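Local coordinates for protein prolyl endopeptidase (Myxococcus xanthus, PDB 2BKL) that probably acts as a serine protease that cleaves oligopeptides on the carboxyl side of proline and, less readily, of alanine, at residues A[409-412]-A[413-416]; A[36-39]-A[40-44]; A[188-191]-A[192-195]; A[544-547]-A[548-551]; A[205-208]-A[209-213]. All coordinates share one frame; numbering follows the deposited sequence.

Overall arrangement
None of the five contacts nests within another or crosses it; each is local, between residues a few places apart in one continuous stretch, and they follow in series. Contact 2 comes first, on helix 33-51, which packs against helix 622-632 and strand 641-646 of the hydrolase part. Contacts 3 and 5 follow on one propeller blade: contact 3 shapes the loop between strands 181-186 and 203-208, and contact 5 the loop before strand 217-220, their centres about 22 Å apart. Contact 1 turns the chain between strand 400-405 of the propeller and strand 415-423 of the large mixed sheet, across the chain's centre from both. Contact 4 comes last, linking helix 534-545 to strand 552-556.

Contact 1: residues A[409-412]-A[413-416]; sequences PMNP and EQYQ
The hydroxyl of Tyr415 is held by two partners: a water lies 2.8 Å from OH and donates to it, and Asp473 of helix 469-473 forms a second hydrogen bond. The same water accepts from the backbone N of Asn411, so the far end of the ring is tied back to the start of the turn it spans. Asn411 does most of the local work. With CG anti to the backbone N (chi1 180°), its side chain swings forward along the chain, and OD1 takes the N-H of Glu413 at 3.1 Å, which closes an Asx turn. That N-H comes from above the amide plane, 48° out of it, and the bond is moderately bent. The backbone O of Asn411 then accepts Gln414 N at 3.2 Å, and one residue on, Pro412 O accepts Tyr415 N at 3.1 Å. Asn411 O also stands 3.3 Å from Tyr415 CE2, while Met410 CE packs obliquely on that same ring carbon at 3.9 Å. Over the centre of one ring face sits CB of Gln414. The side chains of Gln414 and Asn411 cross at about a right angle, with their amide planes 57° apart; ND2 and NE2 are both donors and do not bond, and Gln414 OE1 is turned to Arg437 instead. The amide oxygen of Asn411 at the start of the short 3-10 turn and the water bridge to the phenol would together be expected to limit the turning of the ring as the chain enters strand 415-423.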
loop_
_atom_site.group_PDB
_atom_site.type_symbol
_atom_site.label_atom_id
_atom_site.label_comp_id
_atom_site.label_asym_id
_atom_site.label_seq_id
_atom_site.Cartn_x
_atom_site.Cartn_y
_atom_site.Cartn_z
ATOM N N PRO A 409 -3.110 -1.571 25.571
ATOM C CA PRO A 409 -2.619 -2.165 26.827
ATOM C C PRO A 409 -1.212 -2.730 26.657
ATOM O O PRO A 409 -1.042 -3.941 26.512
ATOM C CB PRO A 409 -3.647 -3.254 27.123
ATOM C CG PRO A 409 -4.155 -3.647 25.784
ATOM C CD PRO A 409 -4.148 -2.399 24.948
ATOM N N MET A 410 -0.223 -1.851 26.710
ATOM C CA MET A 410 1.187 -2.210 26.547
ATOM C C MET A 410 2.014 -1.182 27.286
ATOM O O MET A 410 1.507 -0.118 27.629
ATOM C CB MET A 410 1.569 -2.148 25.068
ATOM C CG MET A 410 1.157 -0.807 24.447
ATOM S SD MET A 410 2.073 -0.189 23.074
ATOM C CE MET A 410 3.696 -0.753 23.482
ATOM N N ASN A 411 3.283 -1.491 27.533
ATOM C CA ASN A 411 4.203 -0.556 28.182
ATOM C C ASN A 411 5.353 -0.245 27.245
ATOM O O ASN A 411 6.270 -1.054 27.111
ATOM C CB ASN A 411 4.735 -1.139 29.493
ATOM C CG ASN A 411 5.712 -0.193 30.206
ATOM O OD1 ASN A 411 6.024 0.909 29.728
ATOM N ND2 ASN A 411 6.199 -0.630 31.368
ATOM N N PRO A 412 5.300 0.910 26.577
ATOM C CA PRO A 412 6.311 1.272 25.569
ATOM C C PRO A 412 7.745 1.317 26.101
ATOM O O PRO A 412 8.678 1.080 25.318
ATOM C CB PRO A 412 5.874 2.667 25.103
ATOM C CG PRO A 412 4.439 2.783 25.496
ATOM C CD PRO A 412 4.260 1.958 26.709
ATOM N N GLU A 413 7.925 1.589 27.392
ATOM C CA GLU A 413 9.259 1.721 27.987
ATOM C C GLU A 413 10.036 0.413 28.067
ATOM O O GLU A 413 11.247 0.402 28.326
ATOM C CB GLU A 413 9.147 2.325 29.398
ATOM C CG GLU A 413 8.508 3.707 29.419
ATOM C CD GLU A 413 9.217 4.704 28.507
ATOM O OE1 GLU A 413 10.424 4.974 28.743
ATOM O OE2 GLU A 413 8.575 5.211 27.543
ATOM N N GLN A 414 9.361 -0.692 27.809
ATOM C CA GLN A 414 10.030 -1.984 27.765
ATOM C C GLN A 414 10.796 -2.216 26.459
ATOM O O GLN A 414 11.559 -3.158 26.379
ATOM C CB GLN A 414 9.027 -3.126 28.003
ATOM C CG GLN A 414 8.654 -3.246 29.507
ATOM C CD GLN A 414 7.489 -4.181 29.796
ATOM O OE1 GLN A 414 7.151 -5.048 28.984
ATOM N NE2 GLN A 414 6.853 -3.988 30.965
ATOM N N TYR A 415 10.585 -1.383 25.443
ATOM C CA TYR A 415 11.112 -1.639 24.100
ATOM C C TYR A 415 11.982 -0.501 23.619
ATOM O O TYR A 415 11.900 0.639 24.111
ATOM C CB TYR A 415 9.965 -1.825 23.079
ATOM C CG TYR A 415 8.883 -2.727 23.565
ATOM C CD1 TYR A 415 9.069 -4.078 23.637
ATOM C CD2 TYR A 415 7.686 -2.220 24.008
ATOM C CE1 TYR A 415 8.081 -4.922 24.124
ATOM C CE2 TYR A 415 6.689 -3.051 24.501
ATOM C CZ TYR A 415 6.898 -4.385 24.573
ATOM O OH TYR A 415 5.923 -5.224 25.090
ATOM N N GLN A 416 12.848 -0.824 22.670
ATOM C CA GLN A 416 13.610 0.218 22.003
ATOM C C GLN A 416 13.673 -0.044 20.532
ATOM O O GLN A 416 13.467 -1.173 20.054
ATOM C CB GLN A 416 15.003 0.366 22.563
ATOM C CG GLN A 416 15.881 -0.818 22.346
ATOM C CD GLN A 416 17.261 -0.673 22.973
ATOM O OE1 GLN A 416 17.699 -1.548 23.699
ATOM N NE2 GLN A 416 17.944 0.431 22.679
HETATM O O HOH W 1 4.165 -4.108 26.936
#

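Contact 2: residues A[36-39]-A[40-44]; sequences QTWM and TAQNA
The indole of Trp38 carries CG of Gln42 on one face: this methylene stands 3.5 Å from the centroid of the six-membered ring and only 5° off its normal, a clear CH-pi contact. The indole NE1 is hydrogen-bonded to OG1 of Thr6. The amide of Gln42 does not lie flat on the ring; the two planes are 60° apart, and NE2 approaches CZ2 of Trp38 at 3.3 Å while its hydrogen bond runs to Gln632. Trp38 holds CG anti to its own nitrogen (chi1 -179°), which sends the indole along the helix toward the next turn; Gln42, bent at chi2, brings CG down onto it. Gln42 N bonds to Trp38 O at 2.8 Å, one of four successive i to i+4 backbone bonds. With an alanine in place of Trp38, Gln42 CG would probably lose the surface it rests on, and Thr6 its indole partner. Leu643 touches both side chains, and Val628 and Arg625 also reach the tryptophan. The arrangement is a regular alpha-helical i, i+4 pair on helix 33-51, packed on helix 622-632 and strand 641-646, as in prolyl oligopeptidases, whose N-terminal segment joins the alpha/beta-hydrolase domain.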
loop_
_atom_site.group_PDB
_atom_site.type_symbol
_atom_site.label_atom_id
_atom_site.label_comp_id
_atom_site.label_asym_id
_atom_site.label_seq_id
_atom_site.Cartn_x
_atom_site.Cartn_y
_atom_site.Cartn_z
ATOM N N GLN A 36 -10.210 -26.006 -7.743
ATOM C CA GLN A 36 -10.960 -25.681 -6.523
ATOM C C GLN A 36 -10.849 -26.769 -5.471
ATOM O O GLN A 36 -10.644 -26.469 -4.297
ATOM C CB GLN A 36 -12.430 -25.415 -6.850
ATOM C CG GLN A 36 -12.632 -24.146 -7.642
ATOM C CD GLN A 36 -12.379 -22.871 -6.826
ATOM O OE1 GLN A 36 -12.660 -22.817 -5.612
ATOM N NE2 GLN A 36 -11.865 -21.838 -7.489
ATOM N N THR A 37 -10.943 -28.036 -5.872
ATOM C CA THR A 37 -10.764 -29.136 -4.926
ATOM C C THR A 37 -9.373 -29.115 -4.247
ATOM O O THR A 37 -9.231 -29.335 -3.023
ATOM C CB THR A 37 -10.981 -30.475 -5.648
ATOM O OG1 THR A 37 -12.352 -30.547 -6.074
ATOM C CG2 THR A 37 -10.806 -31.644 -4.733
ATOM N N TRP A 38 -8.350 -28.857 -5.053
ATOM C CA TRP A 38 -6.969 -28.783 -4.570
ATOM C C TRP A 38 -6.784 -27.629 -3.596
ATOM O O TRP A 38 -6.135 -27.774 -2.553
ATOM C CB TRP A 38 -6.044 -28.687 -5.780
ATOM C CG TRP A 38 -4.598 -28.626 -5.525
ATOM C CD1 TRP A 38 -3.743 -29.680 -5.518
ATOM C CD2 TRP A 38 -3.802 -27.454 -5.278
ATOM N NE1 TRP A 38 -2.455 -29.256 -5.283
ATOM C CE2 TRP A 38 -2.461 -27.887 -5.145
ATOM C CE3 TRP A 38 -4.086 -26.075 -5.172
ATOM C CZ2 TRP A 38 -1.412 -26.997 -4.925
ATOM C CZ3 TRP A 38 -3.044 -25.198 -4.934
ATOM C CH2 TRP A 38 -1.734 -25.656 -4.809
ATOM N N MET A 39 -7.360 -26.487 -3.935
ATOM C CA MET A 39 -7.332 -25.317 -3.062
ATOM C C MET A 39 -7.941 -25.622 -1.695
ATOM O O MET A 39 -7.365 -25.321 -0.654
ATOM C CB MET A 39 -8.061 -24.157 -3.717
ATOM C CG MET A 39 -7.301 -23.575 -4.893
ATOM S SD MET A 39 -8.298 -22.585 -5.996
ATOM C CE MET A 39 -8.919 -21.375 -4.948
ATOM N N THR A 40 -9.117 -26.222 -1.710
ATOM C CA THR A 40 -9.780 -26.574 -0.467
ATOM C C THR A 40 -8.912 -27.522 0.353
ATOM O O THR A 40 -8.773 -27.365 1.568
ATOM C CB THR A 40 -11.127 -27.209 -0.803
ATOM O OG1 THR A 40 -11.943 -26.245 -1.469
ATOM C CG2 THR A 40 -11.898 -27.606 0.479
ATOM N N ALA A 41 -8.330 -28.520 -0.306
ATOM C CA ALA A 41 -7.475 -29.487 0.381
ATOM C C ALA A 41 -6.185 -28.866 0.919
ATOM O O ALA A 41 -5.766 -29.175 2.037
ATOM C CB ALA A 41 -7.159 -30.647 -0.537
ATOM N N GLN A 42 -5.593 -27.957 0.148
ATOM C CA GLN A 42 -4.402 -27.259 0.626
ATOM C C GLN A 42 -4.707 -26.393 1.841
ATOM O O GLN A 42 -3.995 -26.450 2.825
ATOM C CB GLN A 42 -3.768 -26.418 -0.477
ATOM C CG GLN A 42 -3.034 -27.203 -1.574
ATOM C CD GLN A 42 -1.707 -27.760 -1.156
ATOM O OE1 GLN A 42 -1.246 -27.538 -0.047
ATOM N NE2 GLN A 42 -1.078 -28.520 -2.064
ATOM N N ASN A 43 -5.774 -25.611 1.780
ATOM C CA ASN A 43 -6.160 -24.786 2.915
ATOM C C ASN A 43 -6.485 -25.651 4.152
ATOM O O ASN A 43 -6.068 -25.326 5.274
ATOM C CB ASN A 43 -7.314 -23.866 2.576
ATOM C CG ASN A 43 -7.743 -23.030 3.750
ATOM O OD1 ASN A 43 -7.019 -22.138 4.191
ATOM N ND2 ASN A 43 -8.892 -23.371 4.328
ATOM N N ALA A 44 -7.195 -26.761 3.944
ATOM C CA ALA A 44 -7.564 -27.621 5.062
ATOM C C ALA A 44 -6.314 -28.169 5.733
ATOM O O ALA A 44 -6.206 -28.194 6.961
ATOM C CB ALA A 44 -8.481 -28.757 4.593
#

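Contact 3: residues A[188-191]-A[192-195]; sequences PTDP and SIKV
Asp190 reaches across the turn to both Ser192 and Ile193, and its side chain can be followed atom by atom. CB meets the terminal methyl of Ile193, with CD1 at 3.6 Å. CG lies 3.7 Å from CG1 of that isoleucine, the two side chains crossing at about a right angle. At the tip the two carboxylate oxygens part company. OD2 rests beside the aliphatic chain of Ile193, whereas OD1 accepts two hydrogen bonds from a single residue: Ser192 N at 2.8 Å on its anti side, and Ser192 OG at 2.7 Å on its syn side. The CG of Asp190 is anti to the backbone N (chi1 169°), which carries the carboxylate forward over the turn, and the serine hydroxyl, at chi1 71°, is turned back to meet it. The N-H bond closes an Asx turn. Round the same corner, Ile193 N bonds to Asp190 O at 3.1 Å and completes a type I beta turn, with Pro191 at its second position. Two donors on one oxygen would be expected to fix the carboxylate's rotation. Pro188 CG touches Ile193 CD1 at 4.1 Å, and both residues also pack on Tyr201. The whole turn forms part of the surface connection between strands 181-186 and 203-208, adjacent antiparallel strands of one four-stranded propeller blade.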
loop_
_atom_site.group_PDB
_atom_site.type_symbol
_atom_site.label_atom_id
_atom_site.label_comp_id
_atom_site.label_asym_id
_atom_site.label_seq_id
_atom_site.Cartn_x
_atom_site.Cartn_y
_atom_site.Cartn_z
ATOM N N PRO A 188 -15.716 0.910 -17.796
ATOM C CA PRO A 188 -16.917 0.335 -18.417
ATOM C C PRO A 188 -17.065 -1.128 -17.981
ATOM O O PRO A 188 -16.086 -1.731 -17.560
ATOM C CB PRO A 188 -16.595 0.444 -19.914
ATOM C CG PRO A 188 -15.158 0.286 -19.965
ATOM C CD PRO A 188 -14.618 1.055 -18.772
ATOM N N THR A 189 -18.295 -1.653 -17.988
ATOM C CA THR A 189 -18.510 -3.073 -17.796
ATOM C C THR A 189 -18.843 -3.608 -19.177
ATOM O O THR A 189 -19.966 -3.521 -19.636
ATOM C CB THR A 189 -19.647 -3.356 -16.780
ATOM O OG1 THR A 189 -19.239 -2.894 -15.482
ATOM C CG2 THR A 189 -19.846 -4.838 -16.561
ATOM N N ASP A 190 -17.823 -4.126 -19.823
ATOM C CA ASP A 190 -17.927 -4.639 -21.176
ATOM C C ASP A 190 -17.338 -6.027 -21.129
ATOM O O ASP A 190 -16.147 -6.207 -20.882
ATOM C CB ASP A 190 -17.168 -3.666 -22.087
ATOM C CG ASP A 190 -16.961 -4.181 -23.494
ATOM O OD1 ASP A 190 -17.185 -5.376 -23.769
ATOM O OD2 ASP A 190 -16.513 -3.365 -24.342
ATOM N N PRO A 191 -18.157 -7.054 -21.315
ATOM C CA PRO A 191 -17.683 -8.431 -21.154
ATOM C C PRO A 191 -16.661 -8.874 -22.195
ATOM O O PRO A 191 -16.086 -9.948 -22.071
ATOM C CB PRO A 191 -18.970 -9.249 -21.268
ATOM C CG PRO A 191 -19.877 -8.396 -22.107
ATOM C CD PRO A 191 -19.569 -6.993 -21.752
ATOM N N SER A 192 -16.483 -8.090 -23.258
ATOM C CA SER A 192 -15.500 -8.422 -24.271
ATOM C C SER A 192 -14.103 -7.890 -23.964
ATOM O O SER A 192 -13.169 -8.146 -24.727
ATOM C CB SER A 192 -15.964 -7.938 -25.655
ATOM O OG SER A 192 -15.931 -6.527 -25.839
ATOM N N ILE A 193 -13.969 -7.137 -22.884
ATOM C CA ILE A 193 -12.653 -6.648 -22.450
ATOM C C ILE A 193 -12.022 -7.679 -21.516
ATOM O O ILE A 193 -12.596 -8.019 -20.467
ATOM C CB ILE A 193 -12.767 -5.306 -21.752
ATOM C CG1 ILE A 193 -13.360 -4.237 -22.685
ATOM C CG2 ILE A 193 -11.368 -4.849 -21.262
ATOM C CD1 ILE A 193 -13.639 -2.923 -22.040
ATOM N N LYS A 194 -10.837 -8.149 -21.898
ATOM C CA LYS A 194 -10.042 -9.070 -21.094
ATOM C C LYS A 194 -9.593 -8.363 -19.817
ATOM O O LYS A 194 -9.311 -7.161 -19.813
ATOM C CB LYS A 194 -8.823 -9.543 -21.885
ATOM C CG LYS A 194 -9.169 -10.396 -23.100
ATOM C CD LYS A 194 -7.916 -10.677 -23.944
ATOM C CE LYS A 194 -8.156 -11.770 -24.970
ATOM N NZ LYS A 194 -8.896 -11.277 -26.170
ATOM N N VAL A 195 -9.537 -9.116 -18.728
ATOM C CA VAL A 195 -9.253 -8.569 -17.413
ATOM C C VAL A 195 -7.908 -7.847 -17.469
ATOM O O VAL A 195 -7.760 -6.748 -16.950
ATOM C CB VAL A 195 -9.223 -9.694 -16.333
ATOM C CG1 VAL A 195 -8.641 -9.178 -14.975
ATOM C CG2 VAL A 195 -10.616 -10.315 -16.137
#

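Contact 4: residues A[544-547]-A[548-551]; sequences TQRP and ELYG
Arg546, Glu548 and Pro547 carry most of this contact, where helix 534-545 gives out and the chain turns toward strand 552-556. Arg546 is the first residue past the helix to leave helical geometry. Its side chain is bent at chi2 and chi3, which curls the guanidinium back beside Glu548, and NE donates to OE2 in a salt bridge of 2.8 Å. The bond is fairly straight, at 160°, and the carboxylate oxygen lies at the edge of the guanidinium, near its plane; NE in turn meets OE2 from the syn side but stands 32° out of the carboxylate plane. Glu548 bends at chi2 (-78°), which returns its carboxylate over the turn. Its other oxygen, OE1, rests against the proline ring, 3.5 Å from CD of Pro547. The ring of Pro547 is buried and packs against Val603 and Pro606. One face of the guanidinium is covered by CD1 of Leu549, 3.8 Å above the plane. Two backbone bonds hold the turn underneath: Leu549 N to Arg546 O at 3.1 Å and Tyr550 N to Pro547 O at 3.2 Å. Arg546 O also borders the Tyr550 ring, 3.3 Å from CD2, while the hydroxyl of that tyrosine bonds to His510 of helix 503-518. NH2 of Arg546 has a second acidic partner in Glu514 of the same helix. One guanidinium thus spans two carboxylates, one within its own turn and one across on helix 503-518, which together balance its charge and probably limit its rotation.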
loop_
_atom_site.group_PDB
_atom_site.type_symbol
_atom_site.label_atom_id
_atom_site.label_comp_id
_atom_site.label_asym_id
_atom_site.label_seq_id
_atom_site.Cartn_x
_atom_site.Cartn_y
_atom_site.Cartn_z
ATOM N N THR A 544 14.608 -18.590 -2.750
ATOM C CA THR A 544 15.103 -19.399 -3.864
ATOM C C THR A 544 16.570 -19.132 -4.170
ATOM O O THR A 544 17.281 -20.028 -4.645
ATOM C CB THR A 544 14.240 -19.233 -5.143
ATOM O OG1 THR A 544 14.048 -17.860 -5.467
ATOM C CG2 THR A 544 12.825 -19.859 -4.975
ATOM N N GLN A 545 17.035 -17.912 -3.926
ATOM C CA GLN A 545 18.450 -17.550 -4.161
ATOM C C GLN A 545 19.411 -17.991 -3.075
ATOM O O GLN A 545 20.503 -18.493 -3.369
ATOM C CB GLN A 545 18.578 -16.032 -4.365
ATOM C CG GLN A 545 17.895 -15.573 -5.638
ATOM C CD GLN A 545 18.067 -14.107 -5.944
ATOM O OE1 GLN A 545 18.540 -13.322 -5.116
ATOM N NE2 GLN A 545 17.665 -13.718 -7.153
ATOM N N ARG A 546 19.027 -17.776 -1.824
ATOM C CA ARG A 546 19.904 -17.999 -0.686
ATOM C C ARG A 546 19.131 -18.636 0.448
ATOM O O ARG A 546 19.017 -18.069 1.539
ATOM C CB ARG A 546 20.530 -16.692 -0.221
ATOM C CG ARG A 546 21.369 -16.006 -1.272
ATOM C CD ARG A 546 22.726 -16.529 -1.400
ATOM N NE ARG A 546 23.544 -16.445 -0.183
ATOM C CZ ARG A 546 24.120 -15.354 0.341
ATOM N NH1 ARG A 546 23.998 -14.139 -0.165
ATOM N NH2 ARG A 546 24.871 -15.506 1.429
ATOM N N PRO A 547 18.601 -19.831 0.225
ATOM C CA PRO A 547 17.777 -20.496 1.237
ATOM C C PRO A 547 18.511 -20.698 2.570
ATOM O O PRO A 547 17.859 -20.660 3.623
ATOM C CB PRO A 547 17.407 -21.833 0.565
ATOM C CG PRO A 547 18.476 -22.044 -0.484
ATOM C CD PRO A 547 18.761 -20.664 -0.990
ATOM N N GLU A 548 19.823 -20.864 2.522
ATOM C CA GLU A 548 20.622 -21.083 3.710
ATOM C C GLU A 548 20.659 -19.935 4.690
ATOM O O GLU A 548 21.045 -20.127 5.830
ATOM C CB GLU A 548 22.044 -21.510 3.314
ATOM C CG GLU A 548 22.938 -20.405 2.789
ATOM C CD GLU A 548 22.705 -19.972 1.331
ATOM O OE1 GLU A 548 21.854 -20.537 0.600
ATOM O OE2 GLU A 548 23.459 -19.084 0.878
ATOM N N LEU A 549 20.252 -18.746 4.271
ATOM C CA LEU A 549 20.243 -17.588 5.186
ATOM C C LEU A 549 19.021 -17.527 6.104
ATOM O O LEU A 549 19.021 -16.739 7.044
ATOM C CB LEU A 549 20.308 -16.275 4.404
ATOM C CG LEU A 549 21.527 -15.970 3.566
ATOM C CD1 LEU A 549 21.398 -14.624 2.861
ATOM C CD2 LEU A 549 22.781 -15.980 4.415
ATOM N N TYR A 550 18.001 -18.328 5.835
ATOM C CA TYR A 550 16.679 -18.155 6.422
ATOM C C TYR A 550 16.141 -19.443 7.024
ATOM O O TYR A 550 16.367 -20.532 6.483
ATOM C CB TYR A 550 15.706 -17.660 5.348
ATOM C CG TYR A 550 16.231 -16.479 4.544
ATOM C CD1 TYR A 550 16.332 -15.214 5.119
ATOM C CD2 TYR A 550 16.642 -16.620 3.228
ATOM C CE1 TYR A 550 16.805 -14.153 4.399
ATOM C CE2 TYR A 550 17.139 -15.563 2.481
ATOM C CZ TYR A 550 17.223 -14.313 3.080
ATOM O OH TYR A 550 17.736 -13.267 2.375
ATOM N N GLY A 551 15.454 -19.323 8.156
ATOM C CA GLY A 551 14.794 -20.435 8.803
ATOM C C GLY A 551 13.332 -20.600 8.402
ATOM O O GLY A 551 12.803 -21.733 8.358
#

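Contact 5: residues A[205-208]-A[209-213]; sequences RYHT and LGTEP
A type II beta turn runs from Thr208 to Thr211 at the end of strand 203-208, closed by a bond of 3.2 Å from Thr211 N to Thr208 O, with Gly210 at a positive phi of 89°. The side chain of Thr211 doubles that link: OG1 donates to the same carbonyl oxygen at 2.7 Å, and both donors come from one face of the carbonyl plane. Its first torsion (chi1 66°) puts OG1 between the backbone N and carbonyl carbon, within reach of Thr208. A water donates to Thr211 OG1 at 2.8 Å and accepts from Thr208 N, so the hydroxyl holds two bonds. The methyls meet as well, CG2 of Thr211 lying 3.9 Å from CG2 of Thr208. A valine in place of Thr211 would probably leave the water without its acceptor and Thr208 O with one local donor fewer. Strand 203-208 is the third of four antiparallel strands in this blade of the beta-propeller, and the turn leads on to an edge strand of the blade, 217-220. Beneath the turn lies the ring of His207, with Leu209 N over one face and Thr211 O at its edge, 3.1 Å from CE1. NE2 is hydrogen-bonded to Asp163 and ND1 to Asp216; two such acidic partners would be expected to favour a protonated imidazole. Pro213 approaches this ring obliquely, its CG 4.0 Å from CE1 of His207. The guanidinium of Arg205 passes near Pro213 O, at 3.5 Å from NH2, but its main partners are Tyr184 and, through a cation-pi contact, Trp186.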
loop_
_atom_site.group_PDB
_atom_site.type_symbol
_atom_site.label_atom_id
_atom_site.label_comp_id
_atom_site.label_asym_id
_atom_site.label_seq_id
_atom_site.Cartn_x
_atom_site.Cartn_y
_atom_site.Cartn_z
ATOM N N ARG A 205 -15.277 10.892 -15.964
ATOM C CA ARG A 205 -16.662 11.306 -16.169
ATOM C C ARG A 205 -17.094 12.321 -15.110
ATOM O O ARG A 205 -16.419 12.500 -14.113
ATOM C CB ARG A 205 -17.595 10.101 -16.167
ATOM C CG ARG A 205 -17.241 9.093 -17.284
ATOM C CD ARG A 205 -18.433 8.293 -17.776
ATOM N NE ARG A 205 -19.123 7.609 -16.691
ATOM C CZ ARG A 205 -20.208 6.843 -16.867
ATOM N NH1 ARG A 205 -20.682 6.644 -18.101
ATOM N NH2 ARG A 205 -20.814 6.279 -15.831
ATOM N N TYR A 206 -18.209 12.993 -15.365
ATOM C CA TYR A 206 -18.828 13.893 -14.390
ATOM C C TYR A 206 -20.215 13.377 -14.121
ATOM O O TYR A 206 -21.008 13.186 -15.054
ATOM C CB TYR A 206 -18.912 15.350 -14.850
ATOM C CG TYR A 206 -19.443 16.260 -13.755
ATOM C CD1 TYR A 206 -18.599 16.762 -12.802
ATOM C CD2 TYR A 206 -20.782 16.585 -13.654
ATOM C CE1 TYR A 206 -19.057 17.563 -11.765
ATOM C CE2 TYR A 206 -21.255 17.390 -12.624
ATOM C CZ TYR A 206 -20.375 17.886 -11.688
ATOM O OH TYR A 206 -20.862 18.677 -10.665
ATOM N N HIS A 207 -20.527 13.156 -12.860
ATOM C CA HIS A 207 -21.853 12.706 -12.468
ATOM C C HIS A 207 -22.597 13.874 -11.823
ATOM O O HIS A 207 -22.142 14.438 -10.821
ATOM C CB HIS A 207 -21.807 11.548 -11.487
ATOM C CG HIS A 207 -23.171 11.118 -11.073
ATOM N ND1 HIS A 207 -24.110 10.737 -11.999
ATOM C CD2 HIS A 207 -23.792 11.108 -9.874
ATOM C CE1 HIS A 207 -25.246 10.469 -11.381
ATOM N NE2 HIS A 207 -25.085 10.677 -10.093
ATOM N N THR A 208 -23.722 14.252 -12.409
ATOM C CA THR A 208 -24.615 15.235 -11.799
ATOM C C THR A 208 -25.575 14.508 -10.856
ATOM O O THR A 208 -26.248 13.551 -11.271
ATOM C CB THR A 208 -25.392 15.970 -12.893
ATOM O OG1 THR A 208 -24.499 16.756 -13.717
ATOM C CG2 THR A 208 -26.396 16.981 -12.268
ATOM N N LEU A 209 -25.633 14.898 -9.593
ATOM C CA LEU A 209 -26.493 14.223 -8.629
ATOM C C LEU A 209 -27.930 14.273 -9.095
ATOM O O LEU A 209 -28.406 15.322 -9.560
ATOM C CB LEU A 209 -26.446 14.888 -7.251
ATOM C CG LEU A 209 -25.225 14.745 -6.365
ATOM C CD1 LEU A 209 -25.550 15.210 -4.926
ATOM C CD2 LEU A 209 -24.699 13.329 -6.344
ATOM N N GLY A 210 -28.619 13.152 -8.943
ATOM C CA GLY A 210 -30.028 13.066 -9.253
ATOM C C GLY A 210 -30.330 12.692 -10.681
ATOM O O GLY A 210 -31.492 12.564 -11.028
ATOM N N THR A 211 -29.298 12.461 -11.491
ATOM C CA THR A 211 -29.503 12.068 -12.874
ATOM C C THR A 211 -28.983 10.678 -13.067
ATOM O O THR A 211 -28.158 10.206 -12.282
ATOM C CB THR A 211 -28.773 13.015 -13.841
ATOM O OG1 THR A 211 -27.355 12.888 -13.663
ATOM C CG2 THR A 211 -29.087 14.463 -13.519
ATOM N N GLU A 212 -29.449 10.028 -14.131
ATOM C CA GLU A 212 -28.976 8.683 -14.476
ATOM C C GLU A 212 -27.505 8.698 -14.856
ATOM O O GLU A 212 -27.106 9.513 -15.666
ATOM C CB GLU A 212 -29.779 8.128 -15.665
ATOM C CG GLU A 212 -31.259 7.993 -15.377
ATOM C CD GLU A 212 -32.084 9.196 -15.854
ATOM O OE1 GLU A 212 -31.556 10.345 -15.916
ATOM O OE2 GLU A 212 -33.280 8.994 -16.174
ATOM N N PRO A 213 -26.672 7.816 -14.285
ATOM C CA PRO A 213 -25.247 7.783 -14.653
ATOM C C PRO A 213 -24.934 7.509 -16.150
ATOM O O PRO A 213 -23.853 7.888 -16.594
ATOM C CB PRO A 213 -24.676 6.684 -13.743
ATOM C CG PRO A 213 -25.593 6.708 -12.584
ATOM C CD PRO A 213 -26.966 6.917 -13.154
HETATM O O HOH W 2 -24.867 12.886 -14.909
#